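Triacylglycerol lipase (Clostridium botulinum, PDB 5AH1) hydrolyses ester bonds, probably of triacylglycerols and also of synthetic polyesters, as a zinc-binding alpha/beta-hydrolase. Local coordinates at residues Y78-V83 and H115-A120; H181-Q186 and Y306-E311; I266-L271 and R285-R290; Y327-T332 and G408-G413. All coordinates share one frame; numbering follows the deposited sequence.

Interaction 1 (Y78-V83 and H115-A120); sequences YPIVLV and HETYTA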
loop_
_atom_site.group_PDB
_atom_site.type_symbol
_atom_site.label_atom_id
_atom_site.label_comp_id
_atom_site.label_asym_id
_atom_site.label_seq_id
_atom_site.Cartn_x
_atom_site.Cartn_y
_atom_site.Cartn_z
ATOM N N TYR A 78 -18.247 -4.008 11.592
ATOM C CA TYR A 78 -17.750 -3.084 10.585
ATOM C C TYR A 78 -17.141 -3.869 9.430
ATOM O O TYR A 78 -16.425 -4.846 9.639
ATOM C CB TYR A 78 -16.693 -2.180 11.193
ATOM C CG TYR A 78 -17.130 -1.423 12.425
ATOM C CD1 TYR A 78 -18.411 -0.909 12.551
ATOM C CD2 TYR A 78 -16.239 -1.215 13.470
ATOM C CE1 TYR A 78 -18.786 -0.201 13.669
ATOM C CE2 TYR A 78 -16.599 -0.501 14.597
ATOM C CZ TYR A 78 -17.882 -0.016 14.714
ATOM O OH TYR A 78 -18.218 0.705 15.840
ATOM N N PRO A 79 -17.378 -3.404 8.192
ATOM C CA PRO A 79 -16.757 -4.071 7.042
ATOM C C PRO A 79 -15.295 -3.703 6.868
ATOM O O PRO A 79 -14.804 -2.734 7.453
ATOM C CB PRO A 79 -17.555 -3.538 5.855
ATOM C CG PRO A 79 -17.954 -2.191 6.289
ATOM C CD PRO A 79 -18.275 -2.323 7.757
ATOM N N ILE A 80 -14.623 -4.495 6.039
ATOM C CA ILE A 80 -13.240 -4.254 5.637
ATOM C C ILE A 80 -13.234 -3.551 4.283
ATOM O O ILE A 80 -14.023 -3.883 3.401
ATOM C CB ILE A 80 -12.473 -5.612 5.541
ATOM C CG1 ILE A 80 -12.252 -6.184 6.946
ATOM C CG2 ILE A 80 -11.161 -5.472 4.789
ATOM C CD1 ILE A 80 -11.899 -7.659 6.969
ATOM N N VAL A 81 -12.349 -2.570 4.131
ATOM C CA VAL A 81 -12.049 -1.972 2.843
ATOM C C VAL A 81 -10.558 -2.188 2.580
ATOM O O VAL A 81 -9.701 -1.748 3.350
ATOM C CB VAL A 81 -12.425 -0.462 2.795
ATOM C CG1 VAL A 81 -11.978 0.178 1.490
ATOM C CG2 VAL A 81 -13.929 -0.282 2.986
ATOM N N LEU A 82 -10.271 -2.838 1.456
ATOM C CA LEU A 82 -8.917 -3.187 1.028
ATOM C C LEU A 82 -8.350 -2.102 0.118
ATOM O O LEU A 82 -9.038 -1.642 -0.793
ATOM C CB LEU A 82 -8.970 -4.507 0.251
ATOM C CG LEU A 82 -9.521 -5.724 0.995
ATOM C CD1 LEU A 82 -9.720 -6.878 0.035
ATOM C CD2 LEU A 82 -8.602 -6.153 2.113
ATOM N N VAL A 83 -7.096 -1.719 0.356
ATOM C CA VAL A 83 -6.454 -0.631 -0.373
ATOM C C VAL A 83 -5.046 -1.041 -0.840
ATOM O O VAL A 83 -4.139 -1.257 -0.043
ATOM C CB VAL A 83 -6.378 0.638 0.485
ATOM C CG1 VAL A 83 -5.801 1.799 -0.350
ATOM C CG2 VAL A 83 -7.750 1.006 1.065
ATOM N N HIS A 115 -17.581 -12.153 6.187
ATOM C CA HIS A 115 -16.795 -10.963 6.493
ATOM C C HIS A 115 -17.042 -9.939 5.392
ATOM O O HIS A 115 -16.441 -10.014 4.318
ATOM C CB HIS A 115 -15.314 -11.326 6.594
ATOM C CG HIS A 115 -15.037 -12.506 7.477
ATOM N ND1 HIS A 115 -15.150 -12.454 8.848
ATOM C CD2 HIS A 115 -14.633 -13.765 7.182
ATOM C CE1 HIS A 115 -14.844 -13.634 9.360
ATOM N NE2 HIS A 115 -14.524 -14.447 8.369
ATOM N N GLU A 116 -17.949 -8.999 5.652
ATOM C CA GLU A 116 -18.296 -7.967 4.677
ATOM C C GLU A 116 -17.043 -7.198 4.274
ATOM O O GLU A 116 -16.350 -6.633 5.129
ATOM C CB GLU A 116 -19.351 -7.018 5.252
ATOM C CG GLU A 116 -19.925 -6.043 4.228
ATOM C CD GLU A 116 -20.876 -5.033 4.839
ATOM O OE1 GLU A 116 -21.157 -5.136 6.046
ATOM O OE2 GLU A 116 -21.345 -4.126 4.124
ATOM N N THR A 117 -16.748 -7.206 2.976
ATOM C CA THR A 117 -15.489 -6.685 2.455
ATOM C C THR A 117 -15.680 -6.017 1.101
ATOM O O THR A 117 -16.363 -6.548 0.222
ATOM C CB THR A 117 -14.444 -7.815 2.289
ATOM O OG1 THR A 117 -14.191 -8.431 3.557
ATOM C CG2 THR A 117 -13.116 -7.290 1.729
ATOM N N TYR A 118 -15.038 -4.864 0.962
ATOM C CA TYR A 118 -14.983 -4.100 -0.282
ATOM C C TYR A 118 -13.546 -3.831 -0.666
ATOM O O TYR A 118 -12.628 -3.907 0.163
ATOM C CB TYR A 118 -15.709 -2.764 -0.109
ATOM C CG TYR A 118 -17.109 -2.932 0.385
ATOM C CD1 TYR A 118 -18.123 -3.201 -0.510
ATOM C CD2 TYR A 118 -17.420 -2.880 1.733
ATOM C CE1 TYR A 118 -19.409 -3.396 -0.095
ATOM C CE2 TYR A 118 -18.732 -3.074 2.169
ATOM C CZ TYR A 118 -19.720 -3.340 1.248
ATOM O OH TYR A 118 -21.035 -3.549 1.641
ATOM N N THR A 119 -13.368 -3.481 -1.930
ATOM C CA THR A 119 -12.059 -3.149 -2.470
ATOM C C THR A 119 -12.113 -1.733 -3.025
ATOM O O THR A 119 -13.003 -1.403 -3.806
ATOM C CB THR A 119 -11.667 -4.117 -3.598
ATOM O OG1 THR A 119 -11.605 -5.450 -3.075
ATOM C CG2 THR A 119 -10.307 -3.773 -4.180
ATOM N N ALA A 120 -11.184 -0.891 -2.589
ATOM C CA ALA A 120 -11.060 0.457 -3.137
ATOM C C ALA A 120 -9.884 0.522 -4.088
ATOM O O ALA A 120 -8.863 -0.130 -3.869
ATOM C CB ALA A 120 -10.904 1.470 -2.033
#
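P79 lays its CB against both E116 and Y118, and from there the strands 80-83 and 117-120 run parallel. Four backbone hydrogen bonds join them in the usual parallel pattern: I80 N to E116 O, Y118 N to I80 O, L82 N to Y118 O and A120 N to L82 O. On the face of V81, Y118 and A120, the Y118 ring turns its edge to P79, which precedes the strand, with CE2 3.9 Å from P79 CB. Y118 OH is held by E116 OE2 at 2.6 Å, on the anti lone pair of that oxygen. The acid arrives there with CG anti to the backbone N (chi1 -171°) and an extended chain, which brings its CD 3.8 Å from P79 CB. V81 CG1 packs 3.9 Å from A120 CB. On the other face I80 and T117 lie side by side, while L82 CD1 reaches T117 CG2 at 3.8 Å. T117 turns OG1 back to H115 O, 2.9 Å away, with OG1 beside the backbone N (chi1 -60°), which leaves CG2 anti to that nitrogen and against L82. T119 OG1 bonds to Q107 of helix 106-112, which links these two strands in a beta-alpha-beta crossover. The three hydroxyls bond within their own segment or to helix 106-112, none to strand 80-83, and backbone bonds and apolar carbon contacts carry the pairing of this edge strand with its neighbour.

Interaction 2 (H181-Q186 and Y306-E311); sequences HSMGGQ and YDLSTE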
loop_
_atom_site.group_PDB
_atom_site.type_symbol
_atom_site.label_atom_id
_atom_site.label_comp_id
_atom_site.label_asym_id
_atom_site.label_seq_id
_atom_site.Cartn_x
_atom_site.Cartn_y
_atom_site.Cartn_z
ATOM N N HIS A 181 -1.996 -2.561 1.767
ATOM C CA HIS A 181 -0.747 -3.255 1.460
ATOM C C HIS A 181 0.216 -2.278 0.817
ATOM O O HIS A 181 -0.187 -1.437 0.008
ATOM C CB HIS A 181 -1.010 -4.436 0.532
ATOM C CG HIS A 181 0.228 -5.144 0.082
ATOM N ND1 HIS A 181 0.729 -5.030 -1.201
ATOM C CD2 HIS A 181 1.104 -5.921 0.761
ATOM C CE1 HIS A 181 1.823 -5.763 -1.306
ATOM N NE2 HIS A 181 2.076 -6.306 -0.126
ATOM N N SER A 182 1.502 -2.406 1.118
ATOM C CA SER A 182 2.494 -1.584 0.435
ATOM C C SER A 182 2.133 -0.129 0.734
ATOM O O SER A 182 1.762 0.211 1.855
ATOM C CB SER A 182 2.510 -1.929 -1.081
ATOM O OG SER A 182 3.075 -0.901 -1.883
ATOM N N MET A 183 2.246 0.724 -0.272
ATOM C CA MET A 183 1.864 2.123 -0.169
ATOM C C MET A 183 0.419 2.333 0.324
ATOM O O MET A 183 0.089 3.391 0.875
ATOM C CB MET A 183 2.028 2.789 -1.530
ATOM C CG MET A 183 2.023 4.294 -1.486
ATOM S SD MET A 183 2.104 4.964 -3.155
ATOM C CE MET A 183 2.233 6.690 -2.717
ATOM N N GLY A 184 -0.440 1.335 0.141
ATOM C CA GLY A 184 -1.798 1.396 0.660
ATOM C C GLY A 184 -1.852 1.683 2.160
ATOM O O GLY A 184 -2.742 2.384 2.607
ATOM N N GLY A 185 -0.855 1.217 2.900
ATOM C CA GLY A 185 -0.781 1.493 4.325
ATOM C C GLY A 185 -0.524 2.964 4.645
ATOM O O GLY A 185 -1.110 3.520 5.571
ATOM N N GLN A 186 0.344 3.623 3.877
ATOM C CA GLN A 186 0.524 5.063 4.015
ATOM C C GLN A 186 -0.751 5.795 3.644
ATOM O O GLN A 186 -1.153 6.757 4.312
ATOM C CB GLN A 186 1.649 5.566 3.115
ATOM C CG GLN A 186 3.050 5.171 3.500
ATOM C CD GLN A 186 4.022 5.683 2.466
ATOM O OE1 GLN A 186 3.876 5.381 1.265
ATOM N NE2 GLN A 186 4.988 6.501 2.894
ATOM N N TYR A 306 8.379 10.040 -4.716
ATOM C CA TYR A 306 8.840 10.870 -3.609
ATOM C C TYR A 306 8.280 10.365 -2.279
ATOM O O TYR A 306 9.005 10.207 -1.292
ATOM C CB TYR A 306 8.466 12.338 -3.809
ATOM C CG TYR A 306 8.809 13.157 -2.590
ATOM C CD1 TYR A 306 10.101 13.607 -2.364
ATOM C CD2 TYR A 306 7.848 13.439 -1.628
ATOM C CE1 TYR A 306 10.420 14.332 -1.236
ATOM C CE2 TYR A 306 8.159 14.147 -0.500
ATOM C CZ TYR A 306 9.435 14.601 -0.299
ATOM O OH TYR A 306 9.731 15.305 0.849
ATOM N N ASP A 307 6.978 10.108 -2.244
ATOM C CA ASP A 307 6.312 9.698 -1.008
ATOM C C ASP A 307 6.806 8.344 -0.481
ATOM O O ASP A 307 6.685 8.059 0.718
ATOM C CB ASP A 307 4.796 9.677 -1.233
ATOM C CG ASP A 307 4.123 11.027 -0.942
ATOM O OD1 ASP A 307 4.837 12.008 -0.615
ATOM O OD2 ASP A 307 2.872 11.081 -1.042
ATOM N N LEU A 308 7.323 7.510 -1.379
ATOM C CA LEU A 308 7.920 6.218 -1.046
ATOM C C LEU A 308 9.340 6.298 -0.532
ATOM O O LEU A 308 9.813 5.354 0.097
ATOM C CB LEU A 308 7.894 5.292 -2.259
ATOM C CG LEU A 308 6.499 4.809 -2.672
ATOM C CD1 LEU A 308 6.542 4.167 -4.043
ATOM C CD2 LEU A 308 5.909 3.831 -1.653
ATOM N N SER A 309 10.033 7.395 -0.844
ATOM C CA SER A 309 11.414 7.552 -0.405
ATOM C C SER A 309 11.452 7.765 1.102
ATOM O O SER A 309 10.447 8.155 1.710
ATOM C CB SER A 309 12.081 8.737 -1.108
ATOM O OG SER A 309 11.606 9.991 -0.646
ATOM N N THR A 310 12.602 7.539 1.728
ATOM C CA THR A 310 12.667 7.720 3.174
ATOM C C THR A 310 12.450 9.186 3.559
ATOM O O THR A 310 11.768 9.465 4.543
ATOM C CB THR A 310 13.965 7.150 3.760
ATOM O OG1 THR A 310 15.100 7.795 3.183
ATOM C CG2 THR A 310 14.036 5.628 3.508
ATOM N N GLU A 311 13.013 10.123 2.795
ATOM C CA GLU A 311 12.742 11.533 3.040
ATOM C C GLU A 311 11.237 11.855 2.960
ATOM O O GLU A 311 10.697 12.604 3.786
ATOM C CB GLU A 311 13.501 12.375 2.016
ATOM C CG GLU A 311 13.346 13.893 2.170
ATOM C CD GLU A 311 13.945 14.672 0.998
ATOM O OE1 GLU A 311 13.925 14.135 -0.134
ATOM O OE2 GLU A 311 14.436 15.807 1.211
#
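Q186 reaches across to the end of helix 304-308 and gives an NE2 hydrogen to D307 O, a bond of 3.2 Å that is nearly straight (168° at the hydrogen). The acceptor lies close to the glutamine amide plane, although the nitrogen sits 33° out of the carbonyl plane. Beside it, L308 pushes CD2 against M183 CG at 3.9 Å, the two side chains crossing at about a right angle. M183 has CG anti to the backbone N (chi1 -164°) and an extended chain, which carries CE to D307 CB at 4.2 Å. M183, directly after S182, and Q186 lie in the first turn of helix 183-197; S182 is in a GxSxG sequence that fits the nucleophile elbow of alpha/beta-hydrolases. Farther out, N128 ND2 donates to Q186 OE1, which with the NE2 bond fixes the amide's flip; N128 N also bonds to D307 OD2. Past L308, S309 N-caps helix 310-317 through G312 N and also bonds from OG to Y306 O at 2.7 Å.

Interaction 3 (I266-L271 and R285-R290); sequences IYDLKL and RDYIER
The Y287 ring meets the 266-271 loop at its hydroxyl edge, where L269 N and a water both lie near the ring plane. L269 N donates to Y287 OH at 2.9 Å, with an angle of 152° at the hydrogen. The water stands 2.6 Å from Y287 OH and accepts from L271 N at 3.0 Å, so the phenol ties down two backbone amides of the loop. Y287 gets there with CG anti to its backbone N (chi1 162°), and the L269 and Y287 side chains run antiparallel past one another, L269 CB 3.3 Å from Y287 OH. The second ring, Y267, meets I288 CD1 obliquely, 3.9 Å from its CE2, and the F89 ring also meets it, their planes about 60° apart. D268, next in the chain after Y267, forms an Asx turn: OD1 accepts from K270 N at 2.8 Å, and OD2 is in a salt bridge with R161. The turn lies in the long connection between helix 242-257 and helix 284-292, and its leucine faces the second of these helices. I288 CD1 also packs 3.8 Å from L269 CD1, the side chains set roughly perpendicular to each other. F250 of helix 242-257 touches Y267, L269 and I288 together, while the hydroxyl of Y267 bonds to L262 O.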
loop_
_atom_site.group_PDB
_atom_site.type_symbol
_atom_site.label_atom_id
_atom_site.label_comp_id
_atom_site.label_asym_id
_atom_site.label_seq_id
_atom_site.Cartn_x
_atom_site.Cartn_y
_atom_site.Cartn_z
ATOM N N ILE A 266 -5.503 -2.718 -20.653
ATOM C CA ILE A 266 -6.106 -3.458 -19.553
ATOM C C ILE A 266 -5.723 -2.848 -18.203
ATOM O O ILE A 266 -5.953 -3.452 -17.159
ATOM C CB ILE A 266 -5.757 -4.966 -19.630
ATOM C CG1 ILE A 266 -4.254 -5.210 -19.462
ATOM C CG2 ILE A 266 -6.275 -5.541 -20.943
ATOM C CD1 ILE A 266 -3.858 -6.692 -19.441
ATOM N N TYR A 267 -5.151 -1.646 -18.222
ATOM C CA TYR A 267 -4.902 -0.892 -16.996
ATOM C C TYR A 267 -4.759 0.595 -17.308
ATOM O O TYR A 267 -4.421 0.979 -18.417
ATOM C CB TYR A 267 -3.673 -1.426 -16.240
ATOM C CG TYR A 267 -2.393 -1.385 -17.022
ATOM C CD1 TYR A 267 -2.066 -2.407 -17.906
ATOM C CD2 TYR A 267 -1.521 -0.319 -16.903
ATOM C CE1 TYR A 267 -0.899 -2.374 -18.635
ATOM C CE2 TYR A 267 -0.356 -0.277 -17.620
ATOM C CZ TYR A 267 -0.048 -1.295 -18.496
ATOM O OH TYR A 267 1.125 -1.213 -19.204
ATOM N N ASP A 268 -5.033 1.415 -16.303
ATOM C CA ASP A 268 -5.116 2.869 -16.423
ATOM C C ASP A 268 -4.271 3.424 -15.281
ATOM O O ASP A 268 -4.420 2.999 -14.136
ATOM C CB ASP A 268 -6.602 3.248 -16.293
ATOM C CG ASP A 268 -6.885 4.754 -16.315
ATOM O OD1 ASP A 268 -5.962 5.598 -16.313
ATOM O OD2 ASP A 268 -8.099 5.089 -16.334
ATOM N N LEU A 269 -3.345 4.323 -15.588
ATOM C CA LEU A 269 -2.470 4.908 -14.561
ATOM C C LEU A 269 -3.134 6.043 -13.783
ATOM O O LEU A 269 -2.602 6.492 -12.772
ATOM C CB LEU A 269 -1.157 5.393 -15.160
ATOM C CG LEU A 269 -0.345 4.306 -15.855
ATOM C CD1 LEU A 269 0.838 4.919 -16.584
ATOM C CD2 LEU A 269 0.115 3.239 -14.870
ATOM N N LYS A 270 -4.302 6.490 -14.239
ATOM C CA LYS A 270 -5.164 7.388 -13.465
ATOM C C LYS A 270 -4.488 8.706 -13.091
ATOM O O LYS A 270 -4.739 9.261 -12.023
ATOM C CB LYS A 270 -5.705 6.666 -12.220
ATOM C CG LYS A 270 -6.243 5.273 -12.537
ATOM C CD LYS A 270 -6.970 4.583 -11.371
ATOM C CE LYS A 270 -7.471 3.212 -11.789
ATOM N NZ LYS A 270 -6.392 2.252 -12.076
ATOM N N LEU A 271 -3.700 9.251 -14.019
ATOM C CA LEU A 271 -3.014 10.527 -13.817
ATOM C C LEU A 271 -3.800 11.693 -14.437
ATOM O O LEU A 271 -3.212 12.666 -14.900
ATOM C CB LEU A 271 -1.582 10.435 -14.370
ATOM C CG LEU A 271 -0.690 9.504 -13.533
ATOM C CD1 LEU A 271 0.561 9.136 -14.298
ATOM C CD2 LEU A 271 -0.336 10.108 -12.181
ATOM N N ARG A 285 0.849 1.391 -25.687
ATOM C CA ARG A 285 2.299 1.538 -25.701
ATOM C C ARG A 285 2.719 3.006 -25.776
ATOM O O ARG A 285 3.650 3.420 -25.093
ATOM C CB ARG A 285 2.908 0.757 -26.864
ATOM C CG ARG A 285 4.421 0.897 -26.975
ATOM C CD ARG A 285 4.804 1.996 -27.963
ATOM N NE ARG A 285 6.205 2.387 -27.842
ATOM C CZ ARG A 285 7.213 1.794 -28.471
ATOM N NH1 ARG A 285 6.994 0.759 -29.278
ATOM N NH2 ARG A 285 8.449 2.236 -28.289
ATOM N N ASP A 286 2.059 3.790 -26.624
ATOM C CA ASP A 286 2.422 5.194 -26.757
ATOM C C ASP A 286 2.090 5.967 -25.480
ATOM O O ASP A 286 2.843 6.848 -25.056
ATOM C CB ASP A 286 1.743 5.805 -27.980
ATOM C CG ASP A 286 2.419 5.406 -29.287
ATOM O OD1 ASP A 286 3.531 4.831 -29.254
ATOM O OD2 ASP A 286 1.854 5.700 -30.358
ATOM N N TYR A 287 0.993 5.588 -24.837
ATOM C CA TYR A 287 0.563 6.204 -23.580
ATOM C C TYR A 287 1.576 5.932 -22.475
ATOM O O TYR A 287 1.981 6.851 -21.767
ATOM C CB TYR A 287 -0.817 5.641 -23.252
ATOM C CG TYR A 287 -1.329 5.764 -21.831
ATOM C CD1 TYR A 287 -1.495 6.996 -21.207
ATOM C CD2 TYR A 287 -1.721 4.635 -21.129
ATOM C CE1 TYR A 287 -1.999 7.087 -19.899
ATOM C CE2 TYR A 287 -2.232 4.712 -19.838
ATOM C CZ TYR A 287 -2.372 5.937 -19.219
ATOM O OH TYR A 287 -2.888 6.003 -17.937
ATOM N N ILE A 288 2.017 4.683 -22.360
ATOM C CA ILE A 288 3.022 4.331 -21.360
ATOM C C ILE A 288 4.348 5.066 -21.589
ATOM O O ILE A 288 4.954 5.586 -20.646
ATOM C CB ILE A 288 3.245 2.792 -21.310
ATOM C CG1 ILE A 288 1.978 2.070 -20.822
ATOM C CG2 ILE A 288 4.442 2.443 -20.430
ATOM C CD1 ILE A 288 1.346 2.597 -19.560
ATOM N N GLU A 289 4.800 5.115 -22.835
ATOM C CA GLU A 289 6.043 5.811 -23.141
ATOM C C GLU A 289 5.923 7.294 -22.787
ATOM O O GLU A 289 6.856 7.900 -22.246
ATOM C CB GLU A 289 6.394 5.627 -24.620
ATOM C CG GLU A 289 7.753 6.177 -25.010
ATOM C CD GLU A 289 8.256 5.607 -26.322
ATOM O OE1 GLU A 289 7.441 5.050 -27.092
ATOM O OE2 GLU A 289 9.477 5.716 -26.582
ATOM N N ARG A 290 4.776 7.882 -23.105
ATOM C CA ARG A 290 4.552 9.290 -22.831
ATOM C C ARG A 290 4.555 9.572 -21.324
ATOM O O ARG A 290 5.181 10.537 -20.872
ATOM C CB ARG A 290 3.254 9.749 -23.496
ATOM C CG ARG A 290 3.034 11.238 -23.457
ATOM C CD ARG A 290 1.913 11.645 -24.399
ATOM N NE ARG A 290 0.670 10.927 -24.153
ATOM C CZ ARG A 290 -0.249 11.281 -23.252
ATOM N NH1 ARG A 290 -0.081 12.351 -22.480
ATOM N NH2 ARG A 290 -1.353 10.555 -23.124
HETATM O O HOH W 1 -3.457 8.339 -16.887
#

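Interaction 4 (Y327-T332 and G408-G413); sequences YYFSWT and GGVKIG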
loop_
_atom_site.group_PDB
_atom_site.type_symbol
_atom_site.label_atom_id
_atom_site.label_comp_id
_atom_site.label_asym_id
_atom_site.label_seq_id
_atom_site.Cartn_x
_atom_site.Cartn_y
_atom_site.Cartn_z
ATOM N N TYR A 327 -7.511 1.739 16.263
ATOM C CA TYR A 327 -6.532 0.669 16.441
ATOM C C TYR A 327 -5.608 0.607 15.233
ATOM O O TYR A 327 -6.082 0.624 14.110
ATOM C CB TYR A 327 -7.242 -0.686 16.595
ATOM C CG TYR A 327 -8.063 -0.843 17.845
ATOM C CD1 TYR A 327 -7.482 -1.250 19.025
ATOM C CD2 TYR A 327 -9.432 -0.603 17.829
ATOM C CE1 TYR A 327 -8.254 -1.421 20.169
ATOM C CE2 TYR A 327 -10.196 -0.747 18.953
ATOM C CZ TYR A 327 -9.605 -1.150 20.116
ATOM O OH TYR A 327 -10.381 -1.304 21.240
ATOM N N TYR A 328 -4.310 0.478 15.467
ATOM C CA TYR A 328 -3.336 0.362 14.385
ATOM C C TYR A 328 -2.587 -0.954 14.514
ATOM O O TYR A 328 -2.100 -1.310 15.586
ATOM C CB TYR A 328 -2.345 1.547 14.381
ATOM C CG TYR A 328 -2.994 2.865 14.037
ATOM C CD1 TYR A 328 -3.629 3.625 14.996
ATOM C CD2 TYR A 328 -2.928 3.378 12.748
ATOM C CE1 TYR A 328 -4.251 4.821 14.681
ATOM C CE2 TYR A 328 -3.535 4.566 12.431
ATOM C CZ TYR A 328 -4.166 5.307 13.398
ATOM O OH TYR A 328 -4.801 6.493 13.131
ATOM N N PHE A 329 -2.532 -1.680 13.407
ATOM C CA PHE A 329 -1.802 -2.938 13.306
ATOM C C PHE A 329 -0.820 -2.844 12.181
ATOM O O PHE A 329 -1.162 -2.366 11.119
ATOM C CB PHE A 329 -2.775 -4.098 13.042
ATOM C CG PHE A 329 -3.783 -4.271 14.131
ATOM C CD1 PHE A 329 -3.479 -5.016 15.271
ATOM C CD2 PHE A 329 -5.019 -3.654 14.047
ATOM C CE1 PHE A 329 -4.392 -5.158 16.288
ATOM C CE2 PHE A 329 -5.927 -3.783 15.062
ATOM C CZ PHE A 329 -5.619 -4.525 16.189
ATOM N N SER A 330 0.364 -3.386 12.391
ATOM C CA SER A 330 1.356 -3.467 11.323
ATOM C C SER A 330 1.883 -4.881 11.174
ATOM O O SER A 330 2.164 -5.572 12.165
ATOM C CB SER A 330 2.523 -2.527 11.590
ATOM O OG SER A 330 3.083 -2.831 12.851
ATOM N N TRP A 331 2.003 -5.294 9.916
ATOM C CA TRP A 331 2.541 -6.580 9.511
ATOM C C TRP A 331 3.762 -6.360 8.630
ATOM O O TRP A 331 3.722 -5.562 7.682
ATOM C CB TRP A 331 1.476 -7.359 8.750
ATOM C CG TRP A 331 0.278 -7.662 9.584
ATOM C CD1 TRP A 331 -0.833 -6.893 9.735
ATOM C CD2 TRP A 331 0.090 -8.814 10.417
ATOM N NE1 TRP A 331 -1.708 -7.501 10.604
ATOM C CE2 TRP A 331 -1.170 -8.686 11.033
ATOM C CE3 TRP A 331 0.871 -9.942 10.700
ATOM C CZ2 TRP A 331 -1.677 -9.651 11.909
ATOM C CZ3 TRP A 331 0.377 -10.887 11.563
ATOM C CH2 TRP A 331 -0.893 -10.748 12.154
ATOM N N THR A 332 4.837 -7.068 8.977
ATOM C CA THR A 332 6.137 -6.980 8.323
ATOM C C THR A 332 6.412 -8.288 7.580
ATOM O O THR A 332 6.293 -9.373 8.170
ATOM C CB THR A 332 7.255 -6.760 9.374
ATOM O OG1 THR A 332 7.037 -5.512 10.050
ATOM C CG2 THR A 332 8.633 -6.758 8.718
ATOM N N GLY A 408 -0.095 -9.969 23.256
ATOM C CA GLY A 408 -1.262 -10.722 23.687
ATOM C C GLY A 408 -2.416 -9.863 24.172
ATOM O O GLY A 408 -3.404 -10.380 24.693
ATOM N N GLY A 409 -2.286 -8.552 24.010
ATOM C CA GLY A 409 -3.384 -7.630 24.234
ATOM C C GLY A 409 -3.326 -6.585 23.138
ATOM O O GLY A 409 -2.253 -6.320 22.600
ATOM N N VAL A 410 -4.473 -6.027 22.762
ATOM C CA VAL A 410 -4.502 -4.970 21.754
ATOM C C VAL A 410 -4.591 -3.625 22.438
ATOM O O VAL A 410 -5.252 -3.485 23.475
ATOM C CB VAL A 410 -5.666 -5.141 20.760
ATOM C CG1 VAL A 410 -5.430 -6.360 19.878
ATOM C CG2 VAL A 410 -7.005 -5.254 21.476
ATOM N N LYS A 411 -3.893 -2.651 21.860
ATOM C CA LYS A 411 -3.865 -1.295 22.378
ATOM C C LYS A 411 -4.402 -0.312 21.348
ATOM O O LYS A 411 -3.921 -0.246 20.225
ATOM C CB LYS A 411 -2.426 -0.930 22.733
ATOM C CG LYS A 411 -1.751 -1.917 23.687
ATOM C CD LYS A 411 -2.183 -1.693 25.108
ATOM C CE LYS A 411 -1.368 -0.586 25.755
ATOM N NZ LYS A 411 -1.662 -0.453 27.215
ATOM N N ILE A 412 -5.377 0.493 21.740
ATOM C CA ILE A 412 -5.915 1.509 20.844
ATOM C C ILE A 412 -4.960 2.711 20.775
ATOM O O ILE A 412 -4.204 2.982 21.731
ATOM C CB ILE A 412 -7.326 1.950 21.333
ATOM C CG1 ILE A 412 -8.139 2.535 20.171
ATOM C CG2 ILE A 412 -7.225 2.890 22.525
ATOM C CD1 ILE A 412 -9.632 2.750 20.499
ATOM N N GLY A 413 -4.991 3.429 19.658
ATOM C CA GLY A 413 -4.253 4.679 19.561
ATOM C C GLY A 413 -2.759 4.559 19.350
ATOM O O GLY A 413 -2.041 5.553 19.428
#
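Strand 327-331 belongs to the central parallel sheet of the alpha/beta-hydrolase fold, and the loop that joins strands 403-405 and 415-417 passes over its first residues. Y327 and I412 carry most of this contact. I412 lies across one face of the tyrosine ring: its CG1 stands 3.8 Å from the ring centroid and only 4° off the normal, a CH-pi contact over the middle of the ring. On either side of that point CB approaches Y327 CE1 at 3.7 Å and CD1 approaches Y327 CE2 at 3.9 Å. This follows from the extended shape of the isoleucine, with CG1 anti to the backbone N (chi1 -157°) and CD1 continuing the line. V410 divides its methyls between two rings. CG1 meets the edge of F329 in the ring plane, 3.9 Å from CE1, whereas CG2 is 4.2 Å from Y327 CE1. No hydrogen bond spans the two segments. Y327 is held instead by its hydroxyl, bonded to S451 O near the end of the modelled chain, and by the H222 ring, which meets it edge-to-face. Helix 437-448 closes the aromatic patch, with Y443 and L447 on F329 and F446 on V410. Side chains packed between a central sheet and a flanking helix form one of the two interfaces of the alpha/beta/alpha sandwich of alpha/beta-hydrolases, here supplemented by the loop between strands 403-405 and 415-417.

How the interactions relate
Interactions 1 and 4 both involve the central sheet, but only interaction 1 pairs two of its strands through backbone hydrogen bonds; interaction 4 lays a partly exposed loop on a strand by apolar and CH-pi contacts alone. Helix 437-448 lies against both. Interaction 2, nearest the centre of the chain, adjoins interaction 1 directly, since V83 O lies 3.1 Å from H181 N, a probable hydrogen bond, and it relies on one buried amide and a few apolar atoms. Interaction 3 is also buried yet peripheral, about 38 Å from interaction 4 between centres and on the other side of the chain's centre; there a phenol and a water satisfy loop amides.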